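Local atomic coordinates of putative type VI secretion protein (PDB entry 6SKI), a protein that probably hydrolyses phospholipids as a toxic effector that the type VI secretion system delivers when loaded on its VgrG spike. Residues A[38-51]-A[95-109]. Numbering follows the deposited sequence.
Sequences TIGIFFDGTGNNRE and YRGYYSNIHWLNILY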
loop_
_atom_site.group_PDB
_atom_site.type_symbol
_atom_site.label_atom_id
_atom_site.label_comp_id
_atom_site.label_asym_id
_atom_site.label_seq_id
_atom_site.Cartn_x
_atom_site.Cartn_y
_atom_site.Cartn_z
ATOM N N THR A 38 -19.102 2.195 -9.741
ATOM C CA THR A 38 -18.152 1.901 -8.684
ATOM C C THR A 38 -16.747 2.189 -9.185
ATOM O O THR A 38 -16.353 1.703 -10.249
ATOM C CB THR A 38 -18.260 0.446 -8.236
ATOM O OG1 THR A 38 -19.628 0.032 -8.287
ATOM C CG2 THR A 38 -17.742 0.293 -6.826
ATOM N N ILE A 39 -15.998 2.976 -8.424
ATOM C CA ILE A 39 -14.615 3.288 -8.750
ATOM C C ILE A 39 -13.730 2.464 -7.831
ATOM O O ILE A 39 -13.771 2.626 -6.606
ATOM C CB ILE A 39 -14.321 4.788 -8.617
ATOM C CG1 ILE A 39 -15.430 5.602 -9.283
ATOM C CG2 ILE A 39 -12.972 5.113 -9.225
ATOM C CD1 ILE A 39 -15.203 7.090 -9.244
ATOM N N GLY A 40 -12.941 1.577 -8.421
ATOM C CA GLY A 40 -12.028 0.762 -7.652
ATOM C C GLY A 40 -10.751 1.509 -7.363
ATOM O O GLY A 40 -9.974 1.798 -8.275
ATOM N N ILE A 41 -10.524 1.830 -6.096
ATOM C CA ILE A 41 -9.359 2.594 -5.674
ATOM C C ILE A 41 -8.337 1.602 -5.151
ATOM O O ILE A 41 -8.621 0.836 -4.225
ATOM C CB ILE A 41 -9.718 3.638 -4.609
ATOM C CG1 ILE A 41 -11.075 4.260 -4.919
ATOM C CG2 ILE A 41 -8.675 4.724 -4.575
ATOM C CD1 ILE A 41 -11.032 5.258 -6.040
ATOM N N PHE A 42 -7.152 1.607 -5.751
ATOM C CA PHE A 42 -6.126 0.614 -5.466
ATOM C C PHE A 42 -4.879 1.349 -5.005
ATOM O O PHE A 42 -4.140 1.901 -5.825
ATOM C CB PHE A 42 -5.845 -0.243 -6.696
ATOM C CG PHE A 42 -6.966 -1.171 -7.048
ATOM C CD1 PHE A 42 -7.879 -0.830 -8.023
ATOM C CD2 PHE A 42 -7.101 -2.389 -6.414
ATOM C CE1 PHE A 42 -8.908 -1.674 -8.344
ATOM C CE2 PHE A 42 -8.129 -3.238 -6.740
ATOM C CZ PHE A 42 -9.032 -2.878 -7.703
ATOM N N PHE A 43 -4.646 1.343 -3.699
ATOM C CA PHE A 43 -3.506 2.008 -3.085
ATOM C C PHE A 43 -2.429 0.956 -2.883
ATOM O O PHE A 43 -2.571 0.071 -2.037
ATOM C CB PHE A 43 -3.880 2.628 -1.745
ATOM C CG PHE A 43 -4.740 3.843 -1.834
ATOM C CD1 PHE A 43 -4.185 5.087 -2.037
ATOM C CD2 PHE A 43 -6.099 3.747 -1.639
ATOM C CE1 PHE A 43 -4.976 6.203 -2.086
ATOM C CE2 PHE A 43 -6.890 4.859 -1.685
ATOM C CZ PHE A 43 -6.330 6.089 -1.908
ATOM N N ASP A 44 -1.347 1.052 -3.634
ATOM C CA ASP A 44 -0.323 0.033 -3.522
ATOM C C ASP A 44 0.678 0.398 -2.433
ATOM O O ASP A 44 0.738 1.531 -1.956
ATOM C CB ASP A 44 0.387 -0.151 -4.860
ATOM C CG ASP A 44 0.943 -1.541 -5.037
ATOM O OD1 ASP A 44 1.003 -2.291 -4.042
ATOM O OD2 ASP A 44 1.321 -1.888 -6.172
ATOM N N GLY A 45 1.462 -0.589 -2.032
ATOM C CA GLY A 45 2.675 -0.354 -1.285
ATOM C C GLY A 45 3.841 -0.220 -2.235
ATOM O O GLY A 45 3.714 0.345 -3.327
ATOM N N THR A 46 4.985 -0.758 -1.843
ATOM C CA THR A 46 6.001 -0.941 -2.858
ATOM C C THR A 46 5.585 -2.091 -3.771
ATOM O O THR A 46 4.920 -3.044 -3.352
ATOM C CB THR A 46 7.364 -1.212 -2.223
ATOM O OG1 THR A 46 7.521 -0.382 -1.067
ATOM C CG2 THR A 46 8.474 -0.895 -3.204
ATOM N N GLY A 47 5.971 -1.991 -5.034
ATOM C CA GLY A 47 5.595 -3.014 -5.986
ATOM C C GLY A 47 6.794 -3.513 -6.753
ATOM O O GLY A 47 7.804 -3.889 -6.153
ATOM N N ASN A 48 6.708 -3.509 -8.082
ATOM C CA ASN A 48 7.847 -3.866 -8.922
ATOM C C ASN A 48 8.788 -2.664 -9.039
ATOM O O ASN A 48 9.189 -2.237 -10.121
ATOM C CB ASN A 48 7.365 -4.343 -10.284
ATOM C CG ASN A 48 8.094 -5.578 -10.756
ATOM O OD1 ASN A 48 9.252 -5.797 -10.412
ATOM N ND2 ASN A 48 7.414 -6.401 -11.542
ATOM N N ASN A 49 9.140 -2.125 -7.875
ATOM C CA ASN A 49 9.915 -0.899 -7.776
ATOM C C ASN A 49 10.866 -1.014 -6.598
ATOM O O ASN A 49 10.668 -1.830 -5.694
ATOM C CB ASN A 49 9.017 0.331 -7.589
ATOM C CG ASN A 49 7.986 0.476 -8.684
ATOM O OD1 ASN A 49 6.822 0.768 -8.417
ATOM N ND2 ASN A 49 8.409 0.285 -9.926
ATOM N N ARG A 50 11.901 -0.188 -6.616
ATOM C CA ARG A 50 12.779 -0.048 -5.469
ATOM C C ARG A 50 12.251 1.033 -4.536
ATOM O O ARG A 50 11.526 1.942 -4.945
ATOM C CB ARG A 50 14.202 0.291 -5.908
ATOM C CG ARG A 50 14.787 -0.678 -6.912
ATOM C CD ARG A 50 16.194 -0.276 -7.305
ATOM N NE ARG A 50 17.068 -1.434 -7.447
ATOM C CZ ARG A 50 17.075 -2.247 -8.500
ATOM N NH1 ARG A 50 16.252 -2.030 -9.516
ATOM N NH2 ARG A 50 17.907 -3.278 -8.536
ATOM N N GLU A 51 12.622 0.924 -3.268
ATOM C CA GLU A 51 12.255 1.932 -2.286
ATOM C C GLU A 51 13.157 3.148 -2.439
ATOM O O GLU A 51 14.372 3.018 -2.611
ATOM C CB GLU A 51 12.370 1.360 -0.876
ATOM C CG GLU A 51 11.480 2.032 0.142
ATOM C CD GLU A 51 11.602 1.409 1.516
ATOM O OE1 GLU A 51 12.501 0.565 1.709
ATOM O OE2 GLU A 51 10.798 1.759 2.402
ATOM N N TYR A 95 17.225 -3.458 -3.118
ATOM C CA TYR A 95 16.232 -4.496 -3.344
ATOM C C TYR A 95 15.079 -3.958 -4.180
ATOM O O TYR A 95 14.532 -2.891 -3.889
ATOM C CB TYR A 95 15.715 -5.025 -2.008
ATOM C CG TYR A 95 14.518 -5.943 -2.117
ATOM C CD1 TYR A 95 13.245 -5.494 -1.801
ATOM C CD2 TYR A 95 14.664 -7.258 -2.527
ATOM C CE1 TYR A 95 12.151 -6.327 -1.896
ATOM C CE2 TYR A 95 13.576 -8.098 -2.624
ATOM C CZ TYR A 95 12.322 -7.629 -2.308
ATOM O OH TYR A 95 11.235 -8.464 -2.405
ATOM N N ARG A 96 14.715 -4.696 -5.223
ATOM C CA ARG A 96 13.518 -4.425 -6.001
ATOM C C ARG A 96 12.485 -5.506 -5.730
ATOM O O ARG A 96 12.796 -6.700 -5.779
ATOM C CB ARG A 96 13.818 -4.366 -7.498
ATOM C CG ARG A 96 12.691 -3.757 -8.308
ATOM C CD ARG A 96 12.751 -4.175 -9.766
ATOM N NE ARG A 96 12.016 -3.263 -10.639
ATOM C CZ ARG A 96 12.340 -1.991 -10.856
ATOM N NH1 ARG A 96 13.409 -1.457 -10.280
ATOM N NH2 ARG A 96 11.597 -1.252 -11.666
ATOM N N GLY A 97 11.252 -5.085 -5.454
ATOM C CA GLY A 97 10.183 -6.013 -5.168
ATOM C C GLY A 97 9.494 -6.505 -6.424
ATOM O O GLY A 97 9.835 -6.143 -7.548
ATOM N N TYR A 98 8.503 -7.354 -6.213
ATOM C CA TYR A 98 7.694 -7.915 -7.281
ATOM C C TYR A 98 6.306 -7.290 -7.228
ATOM O O TYR A 98 6.011 -6.450 -6.378
ATOM C CB TYR A 98 7.637 -9.438 -7.155
ATOM C CG TYR A 98 7.153 -10.166 -8.385
ATOM C CD1 TYR A 98 7.726 -9.936 -9.623
ATOM C CD2 TYR A 98 6.133 -11.099 -8.301
ATOM C CE1 TYR A 98 7.288 -10.606 -10.744
ATOM C CE2 TYR A 98 5.692 -11.774 -9.414
ATOM C CZ TYR A 98 6.271 -11.525 -10.633
ATOM O OH TYR A 98 5.830 -12.197 -11.746
ATOM N N TYR A 99 5.454 -7.705 -8.156
ATOM C CA TYR A 99 4.081 -7.227 -8.172
ATOM C C TYR A 99 3.379 -7.607 -6.877
ATOM O O TYR A 99 3.467 -8.748 -6.416
ATOM C CB TYR A 99 3.343 -7.817 -9.369
ATOM C CG TYR A 99 3.800 -7.258 -10.689
ATOM C CD1 TYR A 99 3.898 -5.892 -10.886
ATOM C CD2 TYR A 99 4.143 -8.097 -11.736
ATOM C CE1 TYR A 99 4.317 -5.375 -12.090
ATOM C CE2 TYR A 99 4.566 -7.590 -12.945
ATOM C CZ TYR A 99 4.650 -6.228 -13.117
ATOM O OH TYR A 99 5.071 -5.714 -14.321
ATOM N N SER A 100 2.684 -6.644 -6.285
ATOM C CA SER A 100 1.961 -6.887 -5.045
ATOM C C SER A 100 0.603 -7.489 -5.373
ATOM O O SER A 100 0.267 -7.735 -6.533
ATOM C CB SER A 100 1.828 -5.598 -4.243
ATOM O OG SER A 100 1.606 -4.492 -5.094
ATOM N N ASN A 101 -0.210 -7.717 -4.349
ATOM C CA ASN A 101 -1.559 -8.210 -4.558
ATOM C C ASN A 101 -2.514 -7.101 -4.957
ATOM O O ASN A 101 -3.581 -7.388 -5.506
ATOM C CB ASN A 101 -2.070 -8.896 -3.291
ATOM C CG ASN A 101 -1.650 -10.342 -3.205
ATOM O OD1 ASN A 101 -1.196 -10.925 -4.184
ATOM N ND2 ASN A 101 -1.789 -10.928 -2.026
ATOM N N ILE A 102 -2.142 -5.844 -4.717
ATOM C CA ILE A 102 -2.932 -4.726 -5.211
ATOM C C ILE A 102 -2.796 -4.617 -6.721
ATOM O O ILE A 102 -3.760 -4.299 -7.424
ATOM C CB ILE A 102 -2.514 -3.428 -4.499
ATOM C CG1 ILE A 102 -2.785 -3.544 -3.001
ATOM C CG2 ILE A 102 -3.245 -2.237 -5.078
ATOM C CD1 ILE A 102 -4.226 -3.806 -2.676
ATOM N N HIS A 103 -1.605 -4.905 -7.247
ATOM C CA HIS A 103 -1.422 -4.975 -8.691
ATOM C C HIS A 103 -2.343 -6.016 -9.314
ATOM O O HIS A 103 -3.003 -5.758 -10.325
ATOM C CB HIS A 103 0.037 -5.296 -9.011
ATOM C CG HIS A 103 0.319 -5.429 -10.473
ATOM N ND1 HIS A 103 0.309 -6.643 -11.122
ATOM C CD2 HIS A 103 0.636 -4.505 -11.409
ATOM C CE1 HIS A 103 0.593 -6.460 -12.398
ATOM N NE2 HIS A 103 0.799 -5.171 -12.598
ATOM N N TRP A 104 -2.405 -7.202 -8.711
ATOM C CA TRP A 104 -3.212 -8.278 -9.271
ATOM C C TRP A 104 -4.698 -8.000 -9.103
ATOM O O TRP A 104 -5.500 -8.349 -9.973
ATOM C CB TRP A 104 -2.830 -9.601 -8.620
ATOM C CG TRP A 104 -1.430 -10.005 -8.913
ATOM C CD1 TRP A 104 -0.444 -10.239 -8.010
ATOM C CD2 TRP A 104 -0.852 -10.218 -10.203
ATOM N NE1 TRP A 104 0.716 -10.583 -8.653
ATOM C CE2 TRP A 104 0.490 -10.578 -10.003
ATOM C CE3 TRP A 104 -1.342 -10.140 -11.509
ATOM C CZ2 TRP A 104 1.350 -10.861 -11.057
ATOM C CZ3 TRP A 104 -0.488 -10.419 -12.552
ATOM C CH2 TRP A 104 0.843 -10.775 -12.322
ATOM N N LEU A 105 -5.085 -7.384 -7.986
ATOM C CA LEU A 105 -6.476 -6.987 -7.815
ATOM C C LEU A 105 -6.869 -5.932 -8.838
ATOM O O LEU A 105 -7.993 -5.947 -9.351
ATOM C CB LEU A 105 -6.699 -6.466 -6.399
ATOM C CG LEU A 105 -6.863 -7.504 -5.295
ATOM C CD1 LEU A 105 -6.846 -6.818 -3.950
ATOM C CD2 LEU A 105 -8.127 -8.309 -5.468
ATOM N N ASN A 106 -5.963 -5.003 -9.140
ATOM C CA ASN A 106 -6.219 -4.015 -10.180
ATOM C C ASN A 106 -6.374 -4.683 -11.539
ATOM O O ASN A 106 -7.294 -4.367 -12.300
ATOM C CB ASN A 106 -5.092 -2.983 -10.200
ATOM C CG ASN A 106 -5.408 -1.789 -11.067
ATOM O OD1 ASN A 106 -6.187 -0.919 -10.687
ATOM N ND2 ASN A 106 -4.798 -1.737 -12.241
ATOM N N ILE A 107 -5.474 -5.613 -11.864
ATOM C CA ILE A 107 -5.557 -6.322 -13.139
ATOM C C ILE A 107 -6.838 -7.140 -13.225
ATOM O O ILE A 107 -7.413 -7.295 -14.308
ATOM C CB ILE A 107 -4.309 -7.208 -13.335
ATOM C CG1 ILE A 107 -3.042 -6.356 -13.422
ATOM C CG2 ILE A 107 -4.448 -8.074 -14.571
ATOM C CD1 ILE A 107 -3.215 -5.063 -14.179
ATOM N N LEU A 108 -7.327 -7.642 -12.093
ATOM C CA LEU A 108 -8.484 -8.525 -12.079
ATOM C C LEU A 108 -9.790 -7.801 -11.802
ATOM O O LEU A 108 -10.855 -8.353 -12.093
ATOM C CB LEU A 108 -8.300 -9.624 -11.029
ATOM C CG LEU A 108 -7.343 -10.756 -11.383
ATOM C CD1 LEU A 108 -7.151 -11.660 -10.187
ATOM C CD2 LEU A 108 -7.874 -11.536 -12.563
ATOM N N TYR A 109 -9.733 -6.604 -11.233
ATOM C CA TYR A 109 -10.921 -5.778 -11.079
ATOM C C TYR A 109 -11.575 -5.586 -12.435
ATOM O O TYR A 109 -10.942 -5.086 -13.369
ATOM C CB TYR A 109 -10.536 -4.432 -10.477
ATOM C CG TYR A 109 -11.685 -3.609 -9.956
ATOM C CD1 TYR A 109 -12.225 -3.850 -8.707
ATOM C CD2 TYR A 109 -12.218 -2.578 -10.709
ATOM C CE1 TYR A 109 -13.260 -3.089 -8.228
ATOM C CE2 TYR A 109 -13.255 -1.815 -10.237
ATOM C CZ TYR A 109 -13.774 -2.076 -8.996
ATOM O OH TYR A 109 -14.813 -1.319 -8.517
#
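Ser100 OG donates to Asp44 OD1 at 2.5 Å, meeting the carboxylate on the syn side, where OD2 is also near. This bond ties the residue after strand 38-43 to the one just before helix 101-108; the same OD1, on a buried carboxylate, also takes a weak, bent bond from the backbone N of Gly45. The serine hydroxyl, lying between its backbone N and carbonyl carbon, turns to the aspartate and makes no helix-capping bond. Further back along the strand, Phe42 packs against the helix. Asn106 CA sits over the centre of its ring, 3.9 Å from the centroid in a CH-pi contact, while Ile102 CG2 packs on Phe42 CB and Leu105 CB touches Phe42 CE2. The far edge of the phenyl ring points at the face of Tyr109 in an offset edge-to-face pair, planes 80° apart. With CG anti to the backbone N (chi1 -166°), the tyrosine ring reaches alongside Gly40, whose CA lies 3.6 Å from Tyr109 CZ, and its hydroxyl bonds Asp192 of the adjacent strand 184-195. Past the strand, residues 44-51 run as a loop beside the loop 95-100, where Gly97 N gives a weak bond to Asn49 O at 3.3 Å. Strand 38-43, running nearly antiparallel to the helix at 159°, pairs in parallel with strands 121-128 and 184-195; helix 156-178 packs against Ile39, Ile41 and Phe43, which point away from helix 101-108. A mostly parallel sheet layered between helices in this way is consistent with the alpha/beta-hydrolase fold of the Tle1-like catalytic domain.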